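Local structure of putative sugar ABC transporter (Yersinia enterocolitica subsp. enterocolitica 8081, 5ULB) at residues 175-180 with 195-200; 143-148 with 161-166; 134-139 with 168-173. The protein probably captures methylthioribose-like sugars in the periplasm as the solute-binding component of an ABC transporter. All coordinates share one frame; numbering follows the deposited sequence. Where two conformers were deposited one is given.

In the fold
The three contacts lie in the same lobe. Contacts 1 and 2 clothe opposite faces of its sheet, where strands 143-148 and 173-179 are neighbours, while contacts 2 and 3 both use helix 154-169 and their centres are about 8 Å apart. Contact 2 is the buried one: an aromatic ring, an isoleucine and the aliphatic part of a lysine. Contacts 1 and 3 are only partly buried and mix apolar packing with polar groups, a salt bridge at the border of contact 1 and an amide plane beneath a valine methyl in contact 3. Tyr163 of contact 2 hydrogen-bonds Glu175, near the start of strand 173-179, which contact 1 uses.

Contact 1. Residues 175-180 with 195-200; sequences ELESIG and GAVLAK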
# COMPACT_ATOMS: atom_id res chain seq x y z
N GLU A 175 2.90 -3.99 24.99
CA GLU A 175 3.79 -3.48 23.99
C GLU A 175 5.10 -3.13 24.69
O GLU A 175 5.17 -2.19 25.47
CB GLU A 175 3.22 -2.24 23.36
CG GLU A 175 4.11 -1.66 22.27
CD GLU A 175 3.69 -0.28 21.80
OE1 GLU A 175 2.56 -0.14 21.31
OE2 GLU A 175 4.50 0.72 21.87
N LEU A 176 6.12 -3.88 24.36
CA LEU A 176 7.47 -3.61 24.94
C LEU A 176 8.05 -2.34 24.34
O LEU A 176 8.67 -1.56 25.07
CB LEU A 176 8.37 -4.82 24.79
CG LEU A 176 7.99 -6.08 25.46
CD1 LEU A 176 8.90 -7.17 24.94
CD2 LEU A 176 7.91 -5.95 26.93
N GLU A 177 7.96 -2.20 23.01
CA GLU A 177 8.56 -1.13 22.24
C GLU A 177 7.87 -1.05 20.91
O GLU A 177 7.35 -2.04 20.40
CB GLU A 177 10.11 -1.44 22.02
CG GLU A 177 10.89 -0.21 21.79
CD GLU A 177 12.36 -0.42 22.01
OE1 GLU A 177 13.05 0.31 21.25
OE2 GLU A 177 12.82 -1.17 22.99
N SER A 178 7.99 0.14 20.31
CA SER A 178 7.66 0.37 18.93
C SER A 178 8.89 0.91 18.17
O SER A 178 9.55 1.79 18.69
CB SER A 178 6.49 1.35 18.85
OG SER A 178 6.03 1.48 17.49
N ILE A 179 9.10 0.39 16.99
CA ILE A 179 10.25 0.66 16.14
C ILE A 179 9.79 0.96 14.79
O ILE A 179 8.88 0.27 14.28
CB ILE A 179 11.08 -0.72 15.90
CG1 ILE A 179 11.79 -1.12 17.08
CG2 ILE A 179 12.06 -0.68 14.67
CD1 ILE A 179 12.31 -2.55 17.01
N GLY A 180 10.45 1.91 14.08
CA GLY A 180 10.24 2.05 12.67
C GLY A 180 10.57 3.45 12.15
O GLY A 180 10.20 4.40 12.78
N GLY A 195 17.43 -6.24 15.99
CA GLY A 195 18.51 -6.97 16.66
C GLY A 195 18.82 -6.42 18.04
O GLY A 195 19.06 -7.19 18.99
N ALA A 196 18.82 -5.08 18.19
CA ALA A 196 19.11 -4.52 19.49
C ALA A 196 17.96 -4.76 20.48
O ALA A 196 18.22 -4.99 21.68
CB ALA A 196 19.39 -3.01 19.36
N VAL A 197 16.70 -4.74 20.02
CA VAL A 197 15.55 -5.01 20.91
C VAL A 197 15.64 -6.49 21.36
O VAL A 197 15.37 -6.81 22.55
CB VAL A 197 14.23 -4.69 20.22
CG1 VAL A 197 13.12 -5.03 21.15
CG2 VAL A 197 14.17 -3.22 20.06
N LEU A 198 16.02 -7.40 20.46
CA LEU A 198 16.18 -8.81 20.80
C LEU A 198 17.25 -9.02 21.90
O LEU A 198 17.17 -9.92 22.76
CB LEU A 198 16.55 -9.60 19.60
CG LEU A 198 15.49 -9.71 18.50
CD1 LEU A 198 16.04 -10.42 17.28
CD2 LEU A 198 14.26 -10.49 18.97
N ALA A 199 18.26 -8.14 21.87
CA ALA A 199 19.30 -8.23 22.91
C ALA A 199 18.86 -7.74 24.26
O ALA A 199 19.36 -8.19 25.30
CB ALA A 199 20.50 -7.46 22.44
N LYS A 200 17.93 -6.78 24.27
CA LYS A 200 17.36 -6.27 25.52
C LYS A 200 16.35 -7.24 26.16
O LYS A 200 16.22 -7.24 27.41
CB LYS A 200 16.66 -4.92 25.30
CG LYS A 200 17.58 -3.79 25.05
CD LYS A 200 16.95 -2.39 25.05
CE LYS A 200 15.76 -2.31 24.16
NZ LYS A 200 15.28 -0.92 24.24
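Val197 lies over one face of the Glu177 carboxylate, and Lys200 bonds OE2 from its syn side. Val197 CG2 is 3.8 Å from Glu177 OE2 and almost equally far from CD and OE1, so the methyl sits over the group as a whole rather than over one oxygen. Lys200 NZ reaches Glu177 OE2 at 2.8 Å in a hydrogen-bonded salt bridge. The ammonium is 15° out of the carboxylate plane, and its displacement is away from the face that Val197 occupies. With CG anti to the backbone N (chi1 -155°) and the rest of the chain extended, Glu177 reaches straight out to the helix; the lysine, bent at chi3, meets it at about a right angle. Lys200 is exposed, so this charge pair borders the contact on its solvent side.

These residues join strand 173-179, the outermost strand at this end of the sheet, to helix 186-200, which follows it in the chain. Residues 195-200 run nearly antiparallel to residues 175-179 (164°), the two short axes 10.5 Å apart at closest approach. Such a return helix is a regular element of the alternating alpha/beta lobes of periplasmic binding proteins. Deeper in the interface, in one of the two modelled conformers of Ile179, its CD1 packs 3.6 Å from Val197 CG2, the two side chains sliding past each other in opposite directions. The same valine also touches Ile146 on the adjoining strand, while Ile179 packs against Lys193 and Val194, just before in the same helix.

Contact 2. Residues 143-148 with 161-166; sequences ANIIKL and AAYQAL
Tyr163 carries this contact: its ring meets Lys147 with one face and Ile145 with its edge, two residues of strand 143-148 that point to the same side of the sheet. Lys147 takes the face. Its CD stands 3.9 Å from the centroid of the Tyr163 ring and 20° off the ring normal, a CH-pi contact shifted toward the rim, and the next carbon, CE, comes to 3.5 Å from Tyr163 CE2. The lysine leaves the strand with CG anti to the backbone N, then bends at chi3 and chi4, which lays CD and CE across the ring and turns the ammonium aside. NZ then hydrogen-bonds Ser178 OG and Gln160 OE1, two partners that would ease the cost of burying this charged group.

Ile145 and Tyr163 point at each other from opposite directions, CD1 of the isoleucine meeting the ring at its edge, near the ring plane. Ile145 CD1 is 4.0 Å from Tyr163 CE1 and 3.8 Å from Tyr163 OH. CG1 of this isoleucine sits between the backbone N and the carbonyl carbon (chi1 71°), a crowded position from which CD1 extends toward the phenol end.

The tyrosine hydroxyl is itself tied down by a hydrogen bond with Glu175 OE1 on the neighbouring strand, which probably helps to hold the ring in place. Further aromatic neighbours complete its surroundings: Phe132 meets it edge-to-face, and the ring of Trp210 lies at about 15° to it. Ring, strand and hydroxyl partner thus span all three elements of one beta-alpha-beta unit, strand 143-148, helix 154-169 and strand 173-179, the repeating crossover of the alpha/beta lobes in the periplasmic binding protein fold.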
# COMPACT_ATOMS: atom_id res chain seq x y z
N ALA A 143 0.49 -11.67 25.63
CA ALA A 143 1.73 -11.68 24.82
C ALA A 143 2.49 -10.42 25.11
O ALA A 143 1.90 -9.30 25.21
CB ALA A 143 1.35 -11.75 23.35
N ASN A 144 3.81 -10.58 25.12
CA ASN A 144 4.76 -9.41 25.07
C ASN A 144 5.12 -9.18 23.61
O ASN A 144 5.62 -10.14 22.99
CB ASN A 144 5.98 -9.74 25.91
CG ASN A 144 5.62 -9.86 27.37
OD1 ASN A 144 4.91 -8.97 27.89
ND2 ASN A 144 6.06 -10.96 28.03
N ILE A 145 4.89 -7.99 23.08
CA ILE A 145 5.04 -7.73 21.62
C ILE A 145 5.98 -6.59 21.38
O ILE A 145 6.14 -5.67 22.20
CB ILE A 145 3.71 -7.56 20.94
CG1 ILE A 145 3.02 -6.27 21.29
CG2 ILE A 145 2.80 -8.77 21.27
CD1 ILE A 145 1.85 -5.96 20.44
N ILE A 146 6.49 -6.60 20.12
CA ILE A 146 7.08 -5.39 19.53
C ILE A 146 6.14 -4.97 18.40
O ILE A 146 5.70 -5.81 17.65
CB ILE A 146 8.52 -5.71 18.95
CG1 ILE A 146 9.40 -6.42 19.97
CG2 ILE A 146 9.14 -4.46 18.42
CD1 ILE A 146 9.58 -5.73 21.22
N LYS A 147 5.96 -3.66 18.26
CA LYS A 147 5.22 -3.08 17.14
C LYS A 147 6.26 -2.42 16.19
O LYS A 147 7.15 -1.73 16.62
CB LYS A 147 4.24 -2.01 17.69
CG LYS A 147 3.51 -1.23 16.58
CD LYS A 147 2.35 -0.48 17.12
CE LYS A 147 2.58 0.60 18.09
NZ LYS A 147 3.12 1.77 17.57
N LEU A 148 6.04 -2.70 14.90
CA LEU A 148 6.85 -2.00 13.83
C LEU A 148 5.90 -1.04 13.16
O LEU A 148 4.88 -1.43 12.58
CB LEU A 148 7.40 -2.98 12.82
CG LEU A 148 7.98 -4.30 13.38
CD1 LEU A 148 8.37 -5.27 12.27
CD2 LEU A 148 9.16 -4.04 14.31
N ALA A 161 -4.78 3.62 15.70
CA ALA A 161 -6.06 3.80 16.45
C ALA A 161 -6.74 2.42 16.63
O ALA A 161 -7.23 2.12 17.73
CB ALA A 161 -6.98 4.78 15.77
N ALA A 162 -6.75 1.65 15.54
CA ALA A 162 -7.39 0.34 15.64
C ALA A 162 -6.64 -0.57 16.61
O ALA A 162 -7.24 -1.38 17.38
CB ALA A 162 -7.52 -0.29 14.27
N TYR A 163 -5.31 -0.54 16.58
CA TYR A 163 -4.46 -1.25 17.50
C TYR A 163 -4.72 -0.84 18.93
O TYR A 163 -4.83 -1.73 19.83
CB TYR A 163 -3.02 -1.02 17.07
CG TYR A 163 -1.93 -1.37 18.09
CD1 TYR A 163 -1.48 -2.69 18.28
CD2 TYR A 163 -1.34 -0.37 18.82
CE1 TYR A 163 -0.42 -2.91 19.16
CE2 TYR A 163 -0.30 -0.63 19.72
CZ TYR A 163 0.14 -1.95 19.84
OH TYR A 163 1.19 -2.24 20.67
N GLN A 164 -4.80 0.46 19.22
CA GLN A 164 -5.05 0.89 20.60
C GLN A 164 -6.41 0.35 21.09
O GLN A 164 -6.51 -0.03 22.26
CB GLN A 164 -5.00 2.38 20.73
CG GLN A 164 -3.61 2.98 20.65
CD GLN A 164 -2.66 2.62 21.81
OE1 GLN A 164 -1.41 2.53 21.62
NE2 GLN A 164 -3.23 2.45 22.98
N ALA A 165 -7.43 0.30 20.20
CA ALA A 165 -8.66 -0.33 20.64
C ALA A 165 -8.53 -1.79 21.03
O ALA A 165 -9.16 -2.27 22.01
CB ALA A 165 -9.73 -0.06 19.60
N LEU A 166 -7.72 -2.54 20.28
CA LEU A 166 -7.49 -3.93 20.65
C LEU A 166 -6.65 -4.08 21.89
O LEU A 166 -6.85 -5.07 22.66
CB LEU A 166 -6.86 -4.70 19.49
CG LEU A 166 -7.82 -4.87 18.31
CD1 LEU A 166 -7.16 -5.46 17.07
CD2 LEU A 166 -9.09 -5.70 18.67

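Contact 3. Residues 134-139 with 168-173; sequences QLVKDF and KQNPGI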
# COMPACT_ATOMS: atom_id res chain seq x y z
N GLN A 134 -5.25 -11.69 14.81
CA GLN A 134 -4.74 -13.08 14.76
C GLN A 134 -3.73 -13.28 15.81
O GLN A 134 -3.69 -14.38 16.39
CB GLN A 134 -4.22 -13.43 13.40
CG GLN A 134 -4.04 -14.93 13.21
CD GLN A 134 -5.33 -15.75 13.24
OE1 GLN A 134 -6.35 -15.33 12.57
NE2 GLN A 134 -5.35 -16.74 14.04
N LEU A 135 -2.89 -12.31 16.07
CA LEU A 135 -1.91 -12.38 17.14
C LEU A 135 -2.62 -12.62 18.49
O LEU A 135 -2.33 -13.46 19.33
CB LEU A 135 -1.01 -11.15 17.12
CG LEU A 135 0.20 -11.06 18.06
CD1 LEU A 135 1.05 -9.88 17.61
CD2 LEU A 135 -0.20 -10.84 19.48
N VAL A 136 -3.66 -11.82 18.71
CA VAL A 136 -4.43 -11.92 19.96
C VAL A 136 -4.99 -13.30 20.09
O VAL A 136 -4.96 -13.88 21.19
CB VAL A 136 -5.51 -10.85 20.00
CG1 VAL A 136 -6.49 -11.09 21.17
CG2 VAL A 136 -4.91 -9.40 20.06
N LYS A 137 -5.63 -13.81 19.03
CA LYS A 137 -6.26 -15.15 19.04
C LYS A 137 -5.16 -16.19 19.33
O LYS A 137 -5.33 -17.06 20.19
CB LYS A 137 -6.84 -15.42 17.69
CG LYS A 137 -8.11 -14.69 17.34
CD LYS A 137 -8.62 -15.05 15.91
CE LYS A 137 -9.89 -14.31 15.58
NZ LYS A 137 -10.31 -14.52 14.23
N ASP A 138 -4.04 -16.13 18.64
CA ASP A 138 -2.99 -17.16 18.74
C ASP A 138 -2.37 -17.21 20.13
O ASP A 138 -1.96 -18.23 20.54
CB ASP A 138 -1.93 -16.93 17.73
CG ASP A 138 -2.39 -17.25 16.29
OD1 ASP A 138 -3.50 -17.78 16.06
OD2 ASP A 138 -1.54 -17.01 15.32
N PHE A 139 -2.33 -16.06 20.84
CA PHE A 139 -1.74 -15.97 22.15
C PHE A 139 -2.79 -15.89 23.29
O PHE A 139 -2.45 -15.65 24.46
CB PHE A 139 -0.71 -14.85 22.20
CG PHE A 139 0.52 -15.17 21.43
CD1 PHE A 139 1.55 -15.84 22.02
CD2 PHE A 139 0.59 -14.90 20.12
CE1 PHE A 139 2.69 -16.21 21.29
CE2 PHE A 139 1.72 -15.28 19.40
CZ PHE A 139 2.77 -15.92 19.96
N LYS A 168 -6.87 -2.08 24.42
CA LYS A 168 -7.81 -1.76 25.50
C LYS A 168 -8.69 -3.02 25.77
O LYS A 168 -9.01 -3.38 26.93
CB LYS A 168 -8.62 -0.56 25.15
CG LYS A 168 -9.47 -0.07 26.25
CD LYS A 168 -10.25 1.24 25.85
CE LYS A 168 -9.73 2.47 26.60
NZ LYS A 168 -9.87 2.18 28.07
N GLN A 169 -9.03 -3.76 24.71
CA GLN A 169 -9.88 -4.95 24.87
C GLN A 169 -9.11 -6.06 25.56
O GLN A 169 -9.74 -6.83 26.26
CB GLN A 169 -10.35 -5.45 23.50
CG GLN A 169 -11.44 -4.82 22.75
CD GLN A 169 -11.84 -5.62 21.48
OE1 GLN A 169 -11.50 -6.72 21.29
NE2 GLN A 169 -12.72 -5.03 20.70
N ASN A 170 -7.78 -6.14 25.40
CA ASN A 170 -6.96 -7.24 25.77
C ASN A 170 -5.80 -6.80 26.62
O ASN A 170 -4.63 -6.61 26.14
CB ASN A 170 -6.47 -7.96 24.57
CG ASN A 170 -7.55 -8.47 23.70
OD1 ASN A 170 -8.22 -9.45 24.08
ND2 ASN A 170 -7.83 -7.82 22.60
N PRO A 171 -6.05 -6.57 27.89
CA PRO A 171 -4.95 -5.92 28.74
C PRO A 171 -3.79 -6.81 29.00
O PRO A 171 -2.78 -6.31 29.43
CB PRO A 171 -5.62 -5.58 30.06
CG PRO A 171 -6.91 -6.18 29.90
CD PRO A 171 -7.29 -6.70 28.60
N GLY A 172 -3.85 -8.07 28.67
CA GLY A 172 -2.71 -8.93 28.76
C GLY A 172 -1.76 -8.87 27.57
O GLY A 172 -0.75 -9.58 27.57
N ILE A 173 -2.00 -7.98 26.63
CA ILE A 173 -1.05 -7.69 25.56
C ILE A 173 -0.21 -6.52 26.02
O ILE A 173 -0.72 -5.47 26.37
CB ILE A 173 -1.68 -7.38 24.22
CG1 ILE A 173 -2.63 -8.49 23.73
CG2 ILE A 173 -0.59 -7.12 23.19
CD1 ILE A 173 -2.01 -9.81 23.42
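Val136 lays its CG1 methyl over the flat side-chain amide of Asn170. The distance from Val136 CG1 to Asn170 OD1 is 3.8 Å, and CG and ND2 of the asparagine are just as far away, so the methyl sits over the face of the group and not at one of its polar atoms. CG1 is held anti to the valine backbone N (chi1 170°), and the two side chains come at each other from opposite directions. The amide has its own anchorage: ND2 hydrogen-bonds Leu166 O, one turn back in helix 154-169, which should restrain the rotation of the plane that the valine rests on.

The other methyl of the valine, CG2, lies 4.2 Å from Asn170 ND2 and also turns to Ile173, standing 4.4 Å from Ile173 CG1. One valine thus bridges the amide and the apolar side chain beyond it. Leu135 adds a looser touch, with its CD2 4.5 Å from Ile173 CD1. Both aliphatic partners are buried, and Leu135 and Ile173 also meet Ile145 of the adjoining strand.

Asn170 is where the chain leaves the helix, and a type I beta turn leads from it through Pro171 and Gly172 to Ile173, closed by Ile173 N bonding Asn170 O at 3.0 Å. The arrangement is a helix-to-strand connection of an alpha/beta lobe, packed against the end of the preceding helix on the same side of the sheet.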